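Side-chain contacts in adenine Deaminase (Enterococcus faecalis, PDB 2ICS), which is a zinc-dependent amidohydrolase that deacetylates acetyl-(R)-mandelate in vitro with very low efficiency and binds adenine at its metal centre: residues Ile77-Gly82 / Gln106-Val111; Thr168-Ala173 / Leu185-Gly190; Gly219-Ala224 / Asn252-Glu257. All blocks are in the same frame, centred on the assembly; numbering follows the deposited sequence.

Contact 1 of 3, residues Ile77-Gly82 / Gln106-Val111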
loop_
_atom_site.group_PDB
_atom_site.type_symbol
_atom_site.label_atom_id
_atom_site.label_comp_id
_atom_site.label_asym_id
_atom_site.label_seq_id
_atom_site.Cartn_x
_atom_site.Cartn_y
_atom_site.Cartn_z
ATOM N N ILE A 77 -7.220 3.206 -10.063
ATOM C CA ILE A 77 -6.939 2.527 -8.795
ATOM C C ILE A 77 -6.717 3.557 -7.701
ATOM O O ILE A 77 -6.576 3.211 -6.526
ATOM C CB ILE A 77 -5.654 1.674 -8.869
ATOM C CG1 ILE A 77 -4.464 2.586 -9.180
ATOM C CG2 ILE A 77 -5.800 0.585 -9.919
ATOM C CD1 ILE A 77 -3.123 1.912 -9.075
ATOM N N GLY A 78 -6.664 4.823 -8.097
ATOM C CA GLY A 78 -6.428 5.883 -7.139
ATOM C C GLY A 78 -7.640 6.730 -6.822
ATOM O O GLY A 78 -8.595 6.261 -6.207
ATOM N N VAL A 79 -7.598 7.982 -7.258
ATOM C CA VAL A 79 -8.669 8.928 -7.004
ATOM C C VAL A 79 -10.077 8.354 -7.167
ATOM O O VAL A 79 -10.944 8.611 -6.340
ATOM C CB VAL A 79 -8.503 10.189 -7.895
ATOM C CG1 VAL A 79 -8.516 9.804 -9.367
ATOM C CG2 VAL A 79 -9.600 11.203 -7.581
ATOM N N LYS A 80 -10.306 7.562 -8.207
ATOM C CA LYS A 80 -11.634 7.002 -8.425
ATOM C C LYS A 80 -12.049 5.950 -7.394
ATOM O O LYS A 80 -13.200 5.522 -7.371
ATOM C CB LYS A 80 -11.731 6.422 -9.842
ATOM C CG LYS A 80 -11.497 7.464 -10.939
ATOM C CD LYS A 80 -11.731 6.879 -12.331
ATOM C CE LYS A 80 -11.357 7.866 -13.442
ATOM N NZ LYS A 80 -12.197 9.101 -13.460
ATOM N N LYS A 81 -11.120 5.542 -6.535
ATOM C CA LYS A 81 -11.419 4.542 -5.513
ATOM C C LYS A 81 -11.183 5.110 -4.114
ATOM O O LYS A 81 -11.072 4.370 -3.131
ATOM C CB LYS A 81 -10.556 3.296 -5.737
ATOM C CG LYS A 81 -10.777 2.637 -7.098
ATOM C CD LYS A 81 -12.224 2.172 -7.255
ATOM C CE LYS A 81 -12.478 1.551 -8.620
ATOM N NZ LYS A 81 -11.633 0.352 -8.868
ATOM N N GLY A 82 -11.108 6.433 -4.038
ATOM C CA GLY A 82 -10.896 7.096 -2.763
ATOM C C GLY A 82 -9.461 7.040 -2.280
ATOM O O GLY A 82 -9.178 7.392 -1.135
ATOM N N GLN A 106 0.813 13.319 -14.924
ATOM C CA GLN A 106 -0.477 13.750 -15.454
ATOM C C GLN A 106 -1.676 13.153 -14.714
ATOM O O GLN A 106 -2.824 13.492 -15.007
ATOM C CB GLN A 106 -0.567 13.407 -16.948
ATOM C CG GLN A 106 -0.449 11.923 -17.252
ATOM C CD GLN A 106 -0.609 11.597 -18.733
ATOM O OE1 GLN A 106 0.145 12.091 -19.581
ATOM N NE2 GLN A 106 -1.592 10.756 -19.051
ATOM N N ALA A 107 -1.411 12.268 -13.756
ATOM C CA ALA A 107 -2.480 11.630 -12.992
ATOM C C ALA A 107 -2.980 12.546 -11.880
ATOM O O ALA A 107 -2.218 13.323 -11.320
ATOM C CB ALA A 107 -1.988 10.310 -12.398
ATOM N N LYS A 108 -4.268 12.458 -11.573
ATOM C CA LYS A 108 -4.842 13.280 -10.515
ATOM C C LYS A 108 -4.308 12.737 -9.195
ATOM O O LYS A 108 -3.998 13.490 -8.267
ATOM C CB LYS A 108 -6.370 13.187 -10.544
ATOM C CG LYS A 108 -7.025 13.794 -11.786
ATOM C CD LYS A 108 -8.517 13.458 -11.827
ATOM C CE LYS A 108 -9.266 14.228 -12.915
ATOM N NZ LYS A 108 -8.752 13.953 -14.288
ATOM N N THR A 109 -4.192 11.415 -9.136
ATOM C CA THR A 109 -3.702 10.720 -7.957
ATOM C C THR A 109 -2.221 10.999 -7.762
ATOM O O THR A 109 -1.495 11.174 -8.737
ATOM C CB THR A 109 -3.872 9.194 -8.116
ATOM O OG1 THR A 109 -5.221 8.896 -8.500
ATOM C CG2 THR A 109 -3.559 8.483 -6.812
ATOM N N ASN A 110 -1.771 11.054 -6.512
ATOM C CA ASN A 110 -0.350 11.249 -6.256
ATOM C C ASN A 110 0.257 9.876 -6.495
ATOM O O ASN A 110 -0.228 8.878 -5.958
ATOM C CB ASN A 110 -0.083 11.673 -4.808
ATOM C CG ASN A 110 -0.715 13.000 -4.464
ATOM O OD1 ASN A 110 -0.626 13.955 -5.231
ATOM N ND2 ASN A 110 -1.353 13.072 -3.301
ATOM N N VAL A 111 1.304 9.818 -7.307
ATOM C CA VAL A 111 1.947 8.552 -7.611
ATOM C C VAL A 111 3.425 8.550 -7.263
ATOM O O VAL A 111 4.188 9.382 -7.750
ATOM C CB VAL A 111 1.812 8.200 -9.109
ATOM C CG1 VAL A 111 2.520 6.889 -9.405
ATOM C CG2 VAL A 111 0.339 8.109 -9.493
#
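Val79 and Thr109 are where the two backbones come nearest, with a CA to CA distance of 5.4 Å. Segment 77-82 makes a tight 3-10 turn here, in which Lys81 N bonds back to Gly78 O. Segment 106-111 is extended at Thr109, just before strand 110-114. The one hydrogen bond across the contact joins main chain to side chain. Val79 N donates to Thr109 OG1 at 2.8 Å, and at 172° the bond is almost straight. The first torsion of Thr109 (chi1 -51°) places OG1 beside its own backbone N and turned to the Val79 amide. Thr109 OG1 is also hydrogen-bonded to Asp75 OD1, so the hydroxyl ties the turn to helix 74-77. Gly78 presents only main chain, and its CA lies 3.5 Å from Thr109 OG1. Val79 adds an apolar touch through its CG1 methyl, 4.2 Å from Lys108 CB. The lysine tail then runs away from the turn. Tyr369 of strand 367-370 touches both Val79 and Lys108. The contact sits at the entry to two neighbouring parallel strands, 83-89 and 110-114, which helix 97-105 links in a beta-alpha-beta crossover of the TIM barrel.

Contact 2 of 3, residues Thr168-Ala173 / Leu185-Gly190. With ZN (zinc ion), chain C; ADE (adenine), chain D.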
loop_
_atom_site.group_PDB
_atom_site.type_symbol
_atom_site.label_atom_id
_atom_site.label_comp_id
_atom_site.label_asym_id
_atom_site.label_seq_id
_atom_site.Cartn_x
_atom_site.Cartn_y
_atom_site.Cartn_z
ATOM N N THR A 168 20.929 -14.446 -2.845
ATOM C CA THR A 168 21.860 -13.413 -3.286
ATOM C C THR A 168 21.222 -12.076 -3.684
ATOM O O THR A 168 21.765 -11.015 -3.379
ATOM C CB THR A 168 22.726 -13.919 -4.467
ATOM O OG1 THR A 168 23.351 -15.160 -4.110
ATOM C CG2 THR A 168 23.808 -12.909 -4.801
ATOM N N PRO A 169 20.070 -12.106 -4.377
ATOM C CA PRO A 169 19.438 -10.841 -4.773
ATOM C C PRO A 169 19.055 -9.960 -3.588
ATOM O O PRO A 169 19.134 -8.731 -3.667
ATOM C CB PRO A 169 18.221 -11.300 -5.574
ATOM C CG PRO A 169 18.701 -12.591 -6.185
ATOM C CD PRO A 169 19.383 -13.247 -5.010
ATOM N N LEU A 170 18.637 -10.588 -2.492
ATOM C CA LEU A 170 18.252 -9.843 -1.302
ATOM C C LEU A 170 19.473 -9.193 -0.660
ATOM O O LEU A 170 19.403 -8.051 -0.208
ATOM C CB LEU A 170 17.543 -10.761 -0.296
ATOM C CG LEU A 170 17.017 -10.110 0.994
ATOM C CD1 LEU A 170 16.077 -8.952 0.660
ATOM C CD2 LEU A 170 16.296 -11.155 1.833
ATOM N N GLU A 171 20.594 -9.911 -0.626
ATOM C CA GLU A 171 21.812 -9.351 -0.040
ATOM C C GLU A 171 22.175 -8.092 -0.809
ATOM O O GLU A 171 22.570 -7.092 -0.221
ATOM C CB GLU A 171 22.980 -10.337 -0.130
ATOM C CG GLU A 171 22.859 -11.567 0.740
ATOM C CD GLU A 171 24.149 -12.363 0.758
ATOM O OE1 GLU A 171 25.176 -11.818 1.224
ATOM O OE2 GLU A 171 24.143 -13.524 0.301
ATOM N N LEU A 172 22.049 -8.159 -2.132
ATOM C CA LEU A 172 22.344 -7.021 -2.990
ATOM C C LEU A 172 21.367 -5.891 -2.664
ATOM O O LEU A 172 21.741 -4.718 -2.665
ATOM C CB LEU A 172 22.205 -7.408 -4.467
ATOM C CG LEU A 172 23.211 -8.401 -5.061
ATOM C CD1 LEU A 172 22.857 -8.654 -6.518
ATOM C CD2 LEU A 172 24.632 -7.852 -4.951
ATOM N N ALA A 173 20.118 -6.254 -2.380
ATOM C CA ALA A 173 19.098 -5.262 -2.047
ATOM C C ALA A 173 19.487 -4.542 -0.755
ATOM O O ALA A 173 19.400 -3.320 -0.668
ATOM C CB ALA A 173 17.735 -5.940 -1.894
ATOM N N LEU A 185 12.968 -0.530 1.892
ATOM C CA LEU A 185 13.021 -1.712 1.045
ATOM C C LEU A 185 11.753 -2.546 1.210
ATOM O O LEU A 185 11.359 -2.846 2.334
ATOM C CB LEU A 185 14.228 -2.577 1.431
ATOM C CG LEU A 185 14.199 -4.037 0.962
ATOM C CD1 LEU A 185 14.365 -4.102 -0.545
ATOM C CD2 LEU A 185 15.308 -4.821 1.644
HETATM N N MSE A 186 11.108 -2.903 0.102
HETATM C CA MSE A 186 9.921 -3.755 0.169
HETATM C C MSE A 186 10.314 -5.138 -0.351
HETATM O O MSE A 186 10.910 -5.256 -1.421
HETATM C CB MSE A 186 8.777 -3.211 -0.691
HETATM C CG MSE A 186 7.558 -4.141 -0.673
HETATM SE SE MSE A 186 5.985 -3.537 -1.627
HETATM C CE MSE A 186 5.221 -2.411 -0.248
ATOM N N VAL A 187 9.985 -6.179 0.405
ATOM C CA VAL A 187 10.324 -7.539 0.007
ATOM C C VAL A 187 9.090 -8.382 -0.267
ATOM O O VAL A 187 8.209 -8.532 0.573
ATOM C CB VAL A 187 11.176 -8.256 1.092
ATOM C CG1 VAL A 187 11.503 -9.681 0.657
ATOM C CG2 VAL A 187 12.461 -7.481 1.329
ATOM N N HIS A 188 9.034 -8.922 -1.473
ATOM C CA HIS A 188 7.941 -9.777 -1.889
ATOM C C HIS A 188 8.362 -11.214 -1.603
ATOM O O HIS A 188 9.516 -11.589 -1.821
ATOM C CB HIS A 188 7.654 -9.517 -3.387
ATOM C CG HIS A 188 7.360 -10.740 -4.210
ATOM N ND1 HIS A 188 6.355 -10.731 -5.154
ATOM C CD2 HIS A 188 8.018 -11.928 -4.268
ATOM C CE1 HIS A 188 6.428 -11.901 -5.762
ATOM N NE2 HIS A 188 7.418 -12.659 -5.261
ATOM N N ILE A 189 7.435 -12.001 -1.071
ATOM C CA ILE A 189 7.702 -13.402 -0.777
ATOM C C ILE A 189 6.640 -14.236 -1.473
ATOM O O ILE A 189 5.531 -13.766 -1.733
ATOM C CB ILE A 189 7.658 -13.723 0.744
ATOM C CG1 ILE A 189 6.296 -13.334 1.327
ATOM C CG2 ILE A 189 8.787 -12.990 1.464
ATOM C CD1 ILE A 189 6.117 -13.727 2.805
ATOM N N GLY A 190 6.993 -15.471 -1.791
ATOM C CA GLY A 190 6.068 -16.368 -2.447
ATOM C C GLY A 190 6.559 -17.773 -2.190
ATOM O O GLY A 190 6.900 -18.122 -1.057
HETATM ZN ZN ZN C . 4.676 -9.490 -5.520
HETATM N N9 ADE D . 4.291 -14.989 -9.355
HETATM C C8 ADE D . 4.582 -15.047 -8.020
HETATM N N7 ADE D . 4.411 -13.878 -7.466
HETATM C C5 ADE D . 4.001 -12.992 -8.406
HETATM C C6 ADE D . 3.662 -11.607 -8.413
HETATM N N6 ADE D . 3.722 -10.860 -7.249
HETATM N N1 ADE D . 3.282 -11.037 -9.582
HETATM C C2 ADE D . 3.215 -11.741 -10.725
HETATM N N3 ADE D . 3.525 -13.043 -10.760
HETATM C C4 ADE D . 3.917 -13.699 -9.642
HETATM O O HOH W 1 2.824 -8.414 -6.160
#
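Val187 touches the helix through Leu170, while the next residue, His188, points to the other side of the strand and binds a zinc that also holds adenine. The metal bond runs from His188 ND1 to the zinc ion at 2.1 Å. The amino nitrogen N6 of adenine reaches the same metal at 2.4 Å, and water 1 is bound to it as well. Adenine N6 also lies at the edge of the imidazole, near the ring plane, 3.3 Å from His188 CE1. His188 takes an off-staggered chi1 of 139° while its ND1 binds the metal. NE2, the other ring nitrogen, is hydrogen-bonded to Ser158 OG. Held by metal and hydroxyl, the ring has little freedom to turn. His211 and the carboxylated Lys154 are the other protein ligands of this zinc.

This is the layout of the beta/alpha barrel of amidohydrolases, with metal ligands at the C-terminal ends of the strands and helices packed outside. Helix 168-178 lies in the crossover that joins the adjacent parallel strands 156-157 and 186-189.

The helix meets the strand through methyl groups alone. Leu170 CD1 lies 4.0 Å from Val187 CG2, and the two side chains are at about a right angle. The CG of Leu170 is opposite its backbone N (chi1 -177°), which carries the branched end towards the strand. The same CD1 approaches Leu185 CD2 at 4.3 Å. One turn further along, Ala173 CB meets Leu185 CD1 at 4.1 Å, so Leu185 meets both Leu170 and Ala173. Met157 touches both Leu170 and Val187. Leu202 touches Leu170 and Ile199 touches Val187, both from helix 196-202.

Contact 3 of 3, residues Gly219-Ala224 / Asn252-Glu257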
loop_
_atom_site.group_PDB
_atom_site.type_symbol
_atom_site.label_atom_id
_atom_site.label_comp_id
_atom_site.label_asym_id
_atom_site.label_seq_id
_atom_site.Cartn_x
_atom_site.Cartn_y
_atom_site.Cartn_z
ATOM N N GLY A 219 4.894 -19.736 3.217
ATOM C CA GLY A 219 4.341 -18.564 3.884
ATOM C C GLY A 219 4.563 -18.619 5.389
ATOM O O GLY A 219 5.262 -19.510 5.870
ATOM N N ILE A 220 3.964 -17.693 6.138
ATOM C CA ILE A 220 4.150 -17.652 7.592
ATOM C C ILE A 220 3.368 -18.694 8.405
ATOM O O ILE A 220 3.651 -18.895 9.587
ATOM C CB ILE A 220 3.810 -16.257 8.164
ATOM C CG1 ILE A 220 2.309 -15.992 8.045
ATOM C CG2 ILE A 220 4.608 -15.190 7.436
ATOM C CD1 ILE A 220 1.871 -14.708 8.729
ATOM N N LEU A 221 2.386 -19.349 7.794
ATOM C CA LEU A 221 1.627 -20.356 8.527
ATOM C C LEU A 221 2.219 -21.752 8.333
ATOM O O LEU A 221 2.541 -22.147 7.215
ATOM C CB LEU A 221 0.159 -20.369 8.085
ATOM C CG LEU A 221 -0.724 -21.415 8.782
ATOM C CD1 LEU A 221 -0.905 -21.040 10.247
ATOM C CD2 LEU A 221 -2.075 -21.502 8.100
ATOM N N ASP A 222 2.383 -22.485 9.431
ATOM C CA ASP A 222 2.896 -23.848 9.355
ATOM C C ASP A 222 1.645 -24.692 9.146
ATOM O O ASP A 222 0.861 -24.897 10.077
ATOM C CB ASP A 222 3.579 -24.256 10.662
ATOM C CG ASP A 222 4.332 -25.580 10.544
ATOM O OD1 ASP A 222 3.767 -26.546 9.984
ATOM O OD2 ASP A 222 5.490 -25.655 11.017
ATOM N N GLN A 223 1.450 -25.166 7.923
ATOM C CA GLN A 223 0.271 -25.955 7.600
ATOM C C GLN A 223 0.160 -27.255 8.392
ATOM O O GLN A 223 -0.939 -27.784 8.569
ATOM C CB GLN A 223 0.248 -26.257 6.100
ATOM C CG GLN A 223 0.183 -25.011 5.230
ATOM C CD GLN A 223 0.261 -25.329 3.748
ATOM O OE1 GLN A 223 1.209 -25.970 3.291
ATOM N NE2 GLN A 223 -0.733 -24.880 2.991
ATOM N N ALA A 224 1.292 -27.757 8.877
ATOM C CA ALA A 224 1.316 -29.002 9.636
ATOM C C ALA A 224 0.753 -28.866 11.047
ATOM O O ALA A 224 0.056 -29.759 11.532
ATOM C CB ALA A 224 2.740 -29.544 9.699
ATOM N N ASN A 252 -4.562 -14.981 1.986
ATOM C CA ASN A 252 -5.340 -16.136 2.406
ATOM C C ASN A 252 -6.070 -15.820 3.720
ATOM O O ASN A 252 -5.440 -15.466 4.719
ATOM C CB ASN A 252 -4.384 -17.333 2.553
ATOM C CG ASN A 252 -5.085 -18.617 2.974
ATOM O OD1 ASN A 252 -5.496 -18.768 4.127
ATOM N ND2 ASN A 252 -5.214 -19.555 2.037
ATOM N N PHE A 253 -7.401 -15.920 3.700
ATOM C CA PHE A 253 -8.228 -15.649 4.883
ATOM C C PHE A 253 -7.804 -16.470 6.095
ATOM O O PHE A 253 -7.658 -15.939 7.200
ATOM C CB PHE A 253 -9.707 -15.950 4.605
ATOM C CG PHE A 253 -10.464 -14.819 3.946
ATOM C CD1 PHE A 253 -10.600 -13.590 4.578
ATOM C CD2 PHE A 253 -11.096 -15.012 2.725
ATOM C CE1 PHE A 253 -11.359 -12.573 4.008
ATOM C CE2 PHE A 253 -11.861 -14.000 2.145
ATOM C CZ PHE A 253 -11.992 -12.781 2.790
ATOM N N HIS A 254 -7.610 -17.769 5.893
ATOM C CA HIS A 254 -7.232 -18.634 6.999
ATOM C C HIS A 254 -5.953 -18.158 7.682
ATOM O O HIS A 254 -5.855 -18.159 8.912
ATOM C CB HIS A 254 -7.052 -20.072 6.521
ATOM C CG HIS A 254 -6.749 -21.030 7.630
ATOM N ND1 HIS A 254 -7.641 -21.291 8.647
ATOM C CD2 HIS A 254 -5.629 -21.736 7.919
ATOM C CE1 HIS A 254 -7.084 -22.114 9.517
ATOM N NE2 HIS A 254 -5.862 -22.398 9.099
ATOM N N VAL A 255 -4.979 -17.739 6.882
ATOM C CA VAL A 255 -3.714 -17.271 7.426
ATOM C C VAL A 255 -3.893 -16.001 8.263
ATOM O O VAL A 255 -3.352 -15.893 9.369
ATOM C CB VAL A 255 -2.699 -17.016 6.294
ATOM C CG1 VAL A 255 -1.408 -16.447 6.861
ATOM C CG2 VAL A 255 -2.419 -18.326 5.552
ATOM N N ALA A 256 -4.654 -15.049 7.730
ATOM C CA ALA A 256 -4.918 -13.785 8.416
ATOM C C ALA A 256 -5.702 -14.016 9.701
ATOM O O ALA A 256 -5.443 -13.373 10.725
ATOM C CB ALA A 256 -5.700 -12.835 7.492
ATOM N N GLU A 257 -6.665 -14.932 9.642
ATOM C CA GLU A 257 -7.486 -15.247 10.801
ATOM C C GLU A 257 -6.648 -15.944 11.856
ATOM O O GLU A 257 -6.749 -15.631 13.040
ATOM C CB GLU A 257 -8.671 -16.129 10.394
ATOM C CG GLU A 257 -9.622 -15.447 9.415
ATOM C CD GLU A 257 -10.646 -16.397 8.822
ATOM O OE1 GLU A 257 -10.307 -17.579 8.595
ATOM O OE2 GLU A 257 -11.786 -15.955 8.563
#
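Leu221 extends its CG opposite the backbone N (chi1 179°), and this brings the CD2 methyl to both His254 and Val255. His254 is also extended (chi1 -176°), which swings its ring alongside that methyl. The motif is a short beta-hairpin, strands 221-222 and 227-228, laid against the first turn of helix 253-261. Both pieces belong to the excursions that follow barrel strands 208-210 and 241-243.

Leu221 makes the centre of the contact. Its CD2 is 3.6 Å from His254 CD2, and the two side chains stand at about a right angle. The methyl meets the ring obliquely. Leu221 CD2 also lies 4.1 Å from Val255 CG2. Val255 divides its two methyls between two residues: CG2 serves Leu221, and CG1 approaches Ile220 CG1 at 3.9 Å. Ile220 also rests on Phe213, which touches Ala256 of the helix too. Phe213 thus touches both segments.

The polar end of the histidine has a partner in the hairpin. His254 NE2 is hydrogen-bonded to Asp226 OD1, which probably helps to hold the ring's rotation and adds a polar link to the apolar one. The turn that begins at Asp222 is an Asx turn. Asp222 OD1 accepts from Ala224 N at 3.0 Å, using the lone pair that points away from the other carboxylate oxygen.

The start of the helix is secured separately. Asn252 is the N-cap, and its ND2 is hydrogen-bonded to Asn347 OD1. Phe253 N bonds to Asp345 OD2. The capping bond itself runs from Val255 N to Asn252 OD1 at 3.0 Å, and it arrives in the carbonyl plane, on a lone pair of that oxygen.

The three contacts follow one another along the chain and do not touch. Contact 1 lies on the opposite side of the chain's centre from the other two. Its centre is about 28 Å from that of contact 2 and about 32 Å from that of contact 3, away from the zinc and adenine site. Contact 2 holds a zinc ligand; its Val187 side chain is about 8 Å from that of Arg156, a probable transition-state stabilizer. Contacts 2 and 3 are closer neighbours, with nearest atoms about 5 Å apart. Gly190 O bonds to Asn218, just before segment 219-224. The Ile220 side chain is about 9 Å from that of His211, which binds the same zinc as His188.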